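Local coordinates for protein shikimate 5-dehydrogenase (Thermus thermophilus, PDB 2D5C) that catalyses the reversible NADPH-linked reduction of 3-dehydroshikimate to shikimate, a step on the route to chorismate and the aromatic amino acids, at residues A[1-5]-A[29-33]; A[47-51]-A[69-73]; A[107-113]-A[223-227]. All coordinates share one frame; numbering follows the deposited sequence.

Contact 1: A[1-5]-A[29-33]; sequences MLRFA and LEGSY
Strands 2-5 and 31-33 run side by side in the same direction, their axes 4.7 Å apart and 4° off exact alignment, with L2 beside G31, R3 beside S32 and F4 beside Y33. S32 bridges two residues of its neighbour: its N donates to L2 O at 2.8 Å, and its O receives the N-H of F4, also at 2.8 Å. R3 and S32 point to one face of the sheet. There the arginine chain bends at its second torsion and brings NH1 back to OG of S32 (2.9 Å), the hydroxyl sitting near the guanidinium edge but tilted 28° from its plane. A water bound to the same OG donates to F4 O, so the serine is tied to strand 2-5 both directly and through solvent.

The other face carries L2, F4 and Y33. CD1 of L2 meets CD1 of L29 at 4.0 Å, and L24 of helix 16-26 packs against both leucines. CB of F4 presses on CD2 of Y33 (3.4 Å), while the phenylalanine ring itself leads away to stack with W243. With CG of Y33 trans to its own N (chi1 -173°), the ring lies alongside the neighbouring strand, and A5 N stands 4.1 Å above the ring plane, over its centre. The phenol OH is hydrogen-bonded to N58 OD1.

Strand 2-8, helix 16-26 and strand 31-37 form the beta-alpha-beta unit that opens the substrate-binding domain, and Y33 links it to the shikimate site: its side chain comes about 3 Å from that of the shikimate-binding S16, nearest atoms.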
loop_
_atom_site.group_PDB
_atom_site.type_symbol
_atom_site.label_atom_id
_atom_site.label_comp_id
_atom_site.label_asym_id
_atom_site.label_seq_id
_atom_site.Cartn_x
_atom_site.Cartn_y
_atom_site.Cartn_z
ATOM N N MET A 1 14.694 -1.827 7.515
ATOM C CA MET A 1 13.544 -2.106 8.417
ATOM C C MET A 1 12.402 -1.106 8.246
ATOM O O MET A 1 12.555 -0.050 7.640
ATOM C CB MET A 1 14.012 -2.132 9.875
ATOM C CG MET A 1 14.963 -1.013 10.260
ATOM S SD MET A 1 15.402 -1.057 12.020
ATOM C CE MET A 1 16.546 -2.454 12.063
ATOM N N LEU A 2 11.252 -1.465 8.797
ATOM C CA LEU A 2 10.046 -0.654 8.720
ATOM C C LEU A 2 10.160 0.656 9.496
ATOM O O LEU A 2 10.458 0.651 10.683
ATOM C CB LEU A 2 8.869 -1.480 9.248
ATOM C CG LEU A 2 8.577 -2.735 8.426
ATOM C CD1 LEU A 2 7.744 -3.727 9.225
ATOM C CD2 LEU A 2 7.858 -2.328 7.147
ATOM N N ARG A 3 9.917 1.774 8.814
ATOM C CA ARG A 3 9.982 3.088 9.439
ATOM C C ARG A 3 8.584 3.687 9.479
ATOM O O ARG A 3 8.005 3.992 8.433
ATOM C CB ARG A 3 10.911 4.024 8.658
ATOM C CG ARG A 3 12.368 3.588 8.611
ATOM C CD ARG A 3 12.886 3.267 9.999
ATOM N NE ARG A 3 14.260 2.776 9.980
ATOM C CZ ARG A 3 14.802 2.061 10.961
ATOM N NH1 ARG A 3 14.083 1.752 12.033
ATOM N NH2 ARG A 3 16.062 1.657 10.874
ATOM N N PHE A 4 8.048 3.843 10.685
ATOM C CA PHE A 4 6.713 4.398 10.886
ATOM C C PHE A 4 6.767 5.639 11.767
ATOM O O PHE A 4 7.793 5.936 12.380
ATOM C CB PHE A 4 5.806 3.361 11.553
ATOM C CG PHE A 4 5.617 2.107 10.754
ATOM C CD1 PHE A 4 5.963 0.870 11.289
ATOM C CD2 PHE A 4 5.073 2.158 9.477
ATOM C CE1 PHE A 4 5.769 -0.304 10.566
ATOM C CE2 PHE A 4 4.874 0.993 8.740
ATOM C CZ PHE A 4 5.220 -0.246 9.286
ATOM N N ALA A 5 5.653 6.363 11.834
ATOM C CA ALA A 5 5.590 7.557 12.667
ATOM C C ALA A 5 4.165 8.059 12.813
ATOM O O ALA A 5 3.296 7.726 12.007
ATOM C CB ALA A 5 6.469 8.664 12.068
ATOM N N LEU A 29 9.481 -8.348 13.631
ATOM C CA LEU A 29 9.915 -7.432 12.583
ATOM C C LEU A 29 10.832 -6.350 13.118
ATOM O O LEU A 29 10.674 -5.883 14.244
ATOM C CB LEU A 29 8.700 -6.755 11.934
ATOM C CG LEU A 29 7.642 -7.701 11.385
ATOM C CD1 LEU A 29 6.336 -6.946 11.141
ATOM C CD2 LEU A 29 8.159 -8.322 10.107
ATOM N N GLU A 30 11.792 -5.940 12.297
ATOM C CA GLU A 30 12.701 -4.878 12.684
ATOM C C GLU A 30 12.131 -3.564 12.158
ATOM O O GLU A 30 11.725 -3.468 11.002
ATOM C CB GLU A 30 14.094 -5.126 12.104
ATOM C CG GLU A 30 14.761 -6.380 12.657
ATOM C CD GLU A 30 16.185 -6.553 12.167
ATOM O OE1 GLU A 30 17.014 -5.652 12.422
ATOM O OE2 GLU A 30 16.473 -7.590 11.527
ATOM N N GLY A 31 12.087 -2.560 13.018
ATOM C CA GLY A 31 11.558 -1.280 12.605
ATOM C C GLY A 31 11.402 -0.321 13.760
ATOM O O GLY A 31 11.695 -0.651 14.912
ATOM N N SER A 32 10.933 0.879 13.452
ATOM C CA SER A 32 10.742 1.897 14.465
ATOM C C SER A 32 9.457 2.649 14.185
ATOM O O SER A 32 8.951 2.637 13.067
ATOM C CB SER A 32 11.918 2.873 14.462
ATOM O OG SER A 32 12.090 3.447 13.176
ATOM N N TYR A 33 8.943 3.298 15.223
ATOM C CA TYR A 33 7.721 4.087 15.154
ATOM C C TYR A 33 7.962 5.252 16.108
ATOM O O TYR A 33 7.946 5.079 17.330
ATOM C CB TYR A 33 6.518 3.256 15.625
ATOM C CG TYR A 33 5.182 3.945 15.438
ATOM C CD1 TYR A 33 4.874 5.114 16.136
ATOM C CD2 TYR A 33 4.240 3.451 14.526
ATOM C CE1 TYR A 33 3.662 5.783 15.932
ATOM C CE2 TYR A 33 3.024 4.110 14.311
ATOM C CZ TYR A 33 2.744 5.275 15.017
ATOM O OH TYR A 33 1.557 5.951 14.809
HETATM O O HOH W 1 10.529 5.683 12.876
#

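Contact 2: A[47-51]-A[69-73]; sequences LKEVR and AHLDW
R51 and D72 form a salt bridge that fastens helix 43-53 of the alpha/beta substrate-binding domain to the loop leading into strand 73-74, an outermost strand of that domain's mixed sheet within this chain.

The charged part comes first. The two side chains approach from opposite directions, and OD1 of D72 takes both bonds from the arginine: NH1 of R51 reaches it at 2.8 Å along the syn lone pair, and NH2 adds a weak second bond at 3.3 Å. OD1 lies at the guanidinium edge, 18° out of its plane, and the carboxylate is turned 86° against the guanidinium, so the two groups do not meet as a flat, two-pronged pair. The arginine gets there by running extended from CG to NE. Both partners are also held by the hairpin of strands 86-90 and 93-97: NH1 donates to G92 O as well, and OD1 accepts from L94 N. These bonds are likely to hold both groups in this rotation and probably spread the aspartate's charge over several donors.

Apolar contacts come from L47, one helical turn back. Its CD1 touches CB of H70 at 3.4 Å, the two side chains crossing at roughly a right angle, and lies 4.3 Å from CD2 of L71. L94 packs against L47, R51 and L71 together. The imidazole of H70 heads away from the helix, its ND1 making a weak bond to A66 O. Just beyond, W73 meets W73 and F95 of the second subunit.

Backbone and solvent bonds finish the contact. H70 O takes a weak bond from NH2 of R51 (3.2 Å), and a water accepts from NE of R51 at 2.8 Å while donating to H70 O at 3.2 Å.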
loop_
_atom_site.group_PDB
_atom_site.type_symbol
_atom_site.label_atom_id
_atom_site.label_comp_id
_atom_site.label_asym_id
_atom_site.label_seq_id
_atom_site.Cartn_x
_atom_site.Cartn_y
_atom_site.Cartn_z
ATOM N N LEU A 47 4.825 15.530 4.412
ATOM C CA LEU A 47 4.383 14.408 3.584
ATOM C C LEU A 47 5.393 14.142 2.474
ATOM O O LEU A 47 5.531 13.008 2.003
ATOM C CB LEU A 47 2.997 14.684 2.993
ATOM C CG LEU A 47 1.838 14.791 3.988
ATOM C CD1 LEU A 47 0.566 15.148 3.236
ATOM C CD2 LEU A 47 1.649 13.476 4.749
ATOM N N LYS A 48 6.108 15.184 2.056
ATOM C CA LYS A 48 7.125 15.032 1.019
ATOM C C LYS A 48 8.205 14.110 1.556
ATOM O O LYS A 48 8.722 13.253 0.844
ATOM C CB LYS A 48 7.753 16.386 0.663
ATOM C CG LYS A 48 7.169 17.056 -0.573
ATOM C CD LYS A 48 8.184 17.073 -1.717
ATOM C CE LYS A 48 9.403 17.921 -1.369
ATOM N NZ LYS A 48 10.425 17.920 -2.450
ATOM N N GLU A 49 8.546 14.299 2.825
ATOM C CA GLU A 49 9.558 13.478 3.469
ATOM C C GLU A 49 9.044 12.060 3.644
ATOM O O GLU A 49 9.784 11.098 3.454
ATOM C CB GLU A 49 9.923 14.067 4.828
ATOM C CG GLU A 49 10.636 15.396 4.737
ATOM C CD GLU A 49 10.625 16.141 6.056
ATOM O OE1 GLU A 49 9.523 16.487 6.537
ATOM O OE2 GLU A 49 11.719 16.380 6.610
ATOM N N VAL A 50 7.768 11.938 4.000
ATOM C CA VAL A 50 7.148 10.628 4.189
ATOM C C VAL A 50 7.284 9.804 2.918
ATOM O O VAL A 50 7.526 8.600 2.967
ATOM C CB VAL A 50 5.650 10.766 4.551
ATOM C CG1 VAL A 50 4.980 9.390 4.567
ATOM C CG2 VAL A 50 5.506 11.412 5.910
ATOM N N ARG A 51 7.144 10.459 1.774
ATOM C CA ARG A 51 7.250 9.775 0.496
ATOM C C ARG A 51 8.599 9.105 0.300
ATOM O O ARG A 51 8.699 8.086 -0.381
ATOM C CB ARG A 51 7.016 10.759 -0.654
ATOM C CG ARG A 51 5.605 11.313 -0.725
ATOM C CD ARG A 51 5.506 12.396 -1.787
ATOM N NE ARG A 51 4.160 12.952 -1.872
ATOM C CZ ARG A 51 3.179 12.432 -2.600
ATOM N NH1 ARG A 51 3.385 11.336 -3.322
ATOM N NH2 ARG A 51 1.988 13.012 -2.605
ATOM N N ALA A 69 -5.872 16.502 0.585
ATOM C CA ALA A 69 -5.462 17.238 -0.604
ATOM C C ALA A 69 -4.027 16.961 -1.048
ATOM O O ALA A 69 -3.666 17.243 -2.192
ATOM C CB ALA A 69 -5.650 18.737 -0.369
ATOM N N HIS A 70 -3.206 16.412 -0.154
ATOM C CA HIS A 70 -1.816 16.134 -0.495
ATOM C C HIS A 70 -1.529 14.657 -0.724
ATOM O O HIS A 70 -0.366 14.249 -0.737
ATOM C CB HIS A 70 -0.877 16.650 0.598
ATOM C CG HIS A 70 -1.015 18.115 0.872
ATOM N ND1 HIS A 70 -1.702 18.607 1.961
ATOM C CD2 HIS A 70 -0.573 19.194 0.183
ATOM C CE1 HIS A 70 -1.679 19.929 1.931
ATOM N NE2 HIS A 70 -1.000 20.309 0.863
ATOM N N LEU A 71 -2.577 13.857 -0.908
ATOM C CA LEU A 71 -2.390 12.429 -1.129
ATOM C C LEU A 71 -2.691 12.054 -2.572
ATOM O O LEU A 71 -3.428 12.760 -3.266
ATOM C CB LEU A 71 -3.287 11.638 -0.173
ATOM C CG LEU A 71 -3.113 12.026 1.302
ATOM C CD1 LEU A 71 -4.038 11.168 2.152
ATOM C CD2 LEU A 71 -1.652 11.839 1.738
ATOM N N ASP A 72 -2.124 10.947 -3.031
ATOM C CA ASP A 72 -2.351 10.509 -4.407
ATOM C C ASP A 72 -3.668 9.765 -4.569
ATOM O O ASP A 72 -4.225 9.709 -5.657
ATOM C CB ASP A 72 -1.228 9.585 -4.883
ATOM C CG ASP A 72 0.114 10.275 -4.925
ATOM O OD1 ASP A 72 0.839 10.205 -3.922
ATOM O OD2 ASP A 72 0.432 10.892 -5.963
ATOM N N TRP A 73 -4.159 9.190 -3.480
ATOM C CA TRP A 73 -5.399 8.413 -3.508
ATOM C C TRP A 73 -5.963 8.396 -2.094
ATOM O O TRP A 73 -5.199 8.309 -1.136
ATOM C CB TRP A 73 -5.084 6.975 -3.942
ATOM C CG TRP A 73 -6.257 6.019 -4.020
ATOM C CD1 TRP A 73 -7.027 5.754 -5.123
ATOM C CD2 TRP A 73 -6.753 5.171 -2.975
ATOM N NE1 TRP A 73 -7.960 4.793 -4.827
ATOM C CE2 TRP A 73 -7.817 4.416 -3.519
ATOM C CE3 TRP A 73 -6.402 4.975 -1.633
ATOM C CZ2 TRP A 73 -8.533 3.477 -2.765
ATOM C CZ3 TRP A 73 -7.114 4.042 -0.880
ATOM C CH2 TRP A 73 -8.170 3.303 -1.450
HETATM O O HOH W 2 2.699 15.191 -0.895
#

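Contact 3: A[107-113]-A[223-227]; sequences ALKAGGI and LKVQT. With SO4 (sulfate ion), chain D.
Q226 packs tightly against the last turn of helix 100-110. Its chain is stretched out, CG trans to the backbone N (chi1 -177°), and its amide comes to A107, where NE2 donates to A107 O at 2.8 Å in an almost straight bond, N-H...O 175°. The carbonyl oxygen lies in the plane of the glutamine amide, yet the donor stands 55° above the carbonyl's own plane; A107 O also accepts a weak bond from G111 N. Because G111 has no side chain, NE2 can lie 3.4 Å from G111 CA, and OE1, the other branch of the amide, is 4.0 Å from CB of A107. With an alanine in place of Q226, A107 O would probably lose its side-chain donor and a gap would open beside G111.

Strand 224-226 is the outermost strand, at one end, of the parallel sheet of the Rossmann-type NADP-binding domain, and helix 100-110 ends against it in a Schellman motif: G112 has positive phi, and the two bonds back into the last turn are I113 N to L108 O and G112 N to K109 O.

Towards solvent the contact is looser. K224 runs obliquely past I113, CD to CD1 4.0 Å, and its CE passes 3.3 Å from G112 O; K224 and G112 are both exposed. The sulfate site at the strand's other end is different: T227 is buried, and the ion, probably from the crystallisation liquor, is bound by T227 N to O4 (2.8 Å) and by T227 OG1 to O1 (2.8 Å), with R258 as a further donor. T227 OG1 also caps the following helix weakly at L229 N, next to the NADP-binding G228.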
loop_
_atom_site.group_PDB
_atom_site.type_symbol
_atom_site.label_atom_id
_atom_site.label_comp_id
_atom_site.label_asym_id
_atom_site.label_seq_id
_atom_site.Cartn_x
_atom_site.Cartn_y
_atom_site.Cartn_z
ATOM N N ALA A 107 -13.543 -2.327 18.607
ATOM C CA ALA A 107 -13.406 -2.012 20.034
ATOM C C ALA A 107 -14.731 -2.218 20.764
ATOM O O ALA A 107 -14.759 -2.752 21.880
ATOM C CB ALA A 107 -12.920 -0.574 20.215
ATOM N N LEU A 108 -15.839 -1.811 20.145
ATOM C CA LEU A 108 -17.150 -1.992 20.765
ATOM C C LEU A 108 -17.407 -3.465 21.051
ATOM O O LEU A 108 -17.850 -3.821 22.138
ATOM C CB LEU A 108 -18.276 -1.472 19.863
ATOM C CG LEU A 108 -18.591 0.020 19.756
ATOM C CD1 LEU A 108 -19.974 0.159 19.113
ATOM C CD2 LEU A 108 -18.615 0.674 21.144
ATOM N N LYS A 109 -17.143 -4.326 20.071
ATOM C CA LYS A 109 -17.360 -5.758 20.278
ATOM C C LYS A 109 -16.458 -6.282 21.392
ATOM O O LYS A 109 -16.887 -7.084 22.222
ATOM C CB LYS A 109 -17.092 -6.531 18.989
ATOM C CG LYS A 109 -18.036 -6.182 17.859
ATOM C CD LYS A 109 -17.804 -7.089 16.660
ATOM C CE LYS A 109 -18.757 -6.747 15.527
ATOM N NZ LYS A 109 -18.582 -7.675 14.377
ATOM N N ALA A 110 -15.213 -5.819 21.413
ATOM C CA ALA A 110 -14.252 -6.238 22.426
ATOM C C ALA A 110 -14.685 -5.805 23.825
ATOM O O ALA A 110 -14.256 -6.389 24.821
ATOM C CB ALA A 110 -12.880 -5.663 22.111
ATOM N N GLY A 111 -15.545 -4.792 23.899
ATOM C CA GLY A 111 -15.993 -4.306 25.194
ATOM C C GLY A 111 -17.376 -4.760 25.609
ATOM O O GLY A 111 -17.878 -4.344 26.653
ATOM N N GLY A 112 -17.996 -5.615 24.801
ATOM C CA GLY A 112 -19.328 -6.091 25.116
ATOM C C GLY A 112 -20.363 -4.990 25.046
ATOM O O GLY A 112 -21.420 -5.075 25.672
ATOM N N ILE A 113 -20.062 -3.940 24.291
ATOM C CA ILE A 113 -21.000 -2.837 24.148
ATOM C C ILE A 113 -21.996 -3.253 23.074
ATOM O O ILE A 113 -21.626 -3.443 21.919
ATOM C CB ILE A 113 -20.279 -1.550 23.709
ATOM C CG1 ILE A 113 -19.102 -1.263 24.646
ATOM C CG2 ILE A 113 -21.260 -0.380 23.704
ATOM C CD1 ILE A 113 -19.500 -0.919 26.067
ATOM N N LEU A 223 -24.487 3.493 33.524
ATOM C CA LEU A 223 -24.264 3.163 32.121
ATOM C C LEU A 223 -23.044 2.265 32.005
ATOM O O LEU A 223 -22.112 2.357 32.808
ATOM C CB LEU A 223 -24.013 4.429 31.274
ATOM C CG LEU A 223 -25.058 5.545 31.309
ATOM C CD1 LEU A 223 -24.643 6.609 30.295
ATOM C CD2 LEU A 223 -26.437 5.016 30.986
ATOM N N LYS A 224 -23.043 1.393 31.002
ATOM C CA LYS A 224 -21.903 0.518 30.764
ATOM C C LYS A 224 -20.885 1.435 30.073
ATOM O O LYS A 224 -21.272 2.253 29.242
ATOM C CB LYS A 224 -22.309 -0.629 29.829
ATOM C CG LYS A 224 -21.261 -1.722 29.710
ATOM C CD LYS A 224 -21.720 -2.822 28.757
ATOM C CE LYS A 224 -20.687 -3.935 28.654
ATOM N NZ LYS A 224 -20.431 -4.577 29.972
ATOM N N VAL A 225 -19.602 1.313 30.400
ATOM C CA VAL A 225 -18.620 2.211 29.789
ATOM C C VAL A 225 -17.385 1.561 29.193
ATOM O O VAL A 225 -17.022 0.437 29.534
ATOM C CB VAL A 225 -18.104 3.283 30.809
ATOM C CG1 VAL A 225 -19.253 4.131 31.323
ATOM C CG2 VAL A 225 -17.363 2.603 31.959
ATOM N N GLN A 226 -16.740 2.292 28.289
ATOM C CA GLN A 226 -15.503 1.838 27.670
ATOM C C GLN A 226 -14.587 3.038 27.489
ATOM O O GLN A 226 -15.023 4.093 27.038
ATOM C CB GLN A 226 -15.756 1.188 26.309
ATOM C CG GLN A 226 -14.474 0.635 25.692
ATOM C CD GLN A 226 -14.708 -0.069 24.375
ATOM O OE1 GLN A 226 -15.123 0.550 23.391
ATOM N NE2 GLN A 226 -14.450 -1.373 24.348
ATOM N N THR A 227 -13.318 2.881 27.854
ATOM C CA THR A 227 -12.348 3.962 27.719
ATOM C C THR A 227 -11.935 4.061 26.256
ATOM O O THR A 227 -12.404 3.287 25.425
ATOM C CB THR A 227 -11.075 3.710 28.544
ATOM O OG1 THR A 227 -10.378 2.590 27.993
ATOM C CG2 THR A 227 -11.426 3.432 30.016
HETATM S S SO4 D . -11.788 -0.558 29.378
HETATM O O1 SO4 D . -10.307 -0.037 28.958
HETATM O O2 SO4 D . -11.851 -1.926 28.909
HETATM O O3 SO4 D . -11.950 -0.455 30.674
HETATM O O4 SO4 D . -12.662 0.259 28.573
#

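Overall arrangement
Contacts 1 and 2 both belong to the substrate-binding domain, with centres 19 Å apart and nearest atoms about 7 Å apart; strand 31-37 and helix 43-53 follow one another in the chain, and both contacts reach the second subunit. Contact 3 sets the end of helix 100-110, which begins at the shikimate-binding D100, against the NADP-binding domain's edge strand; its centre is 31 Å from that of contact 1 and 35 Å from that of contact 2, across the chain's centre. The side chain of Y33 in contact 1 is about 5 Å from the bound shikimate. The side chain of A107 in contact 3 is about 12 Å from the bound shikimate. The catalytic K64 lies about 9 Å from L71 of contact 2, side chain to side chain.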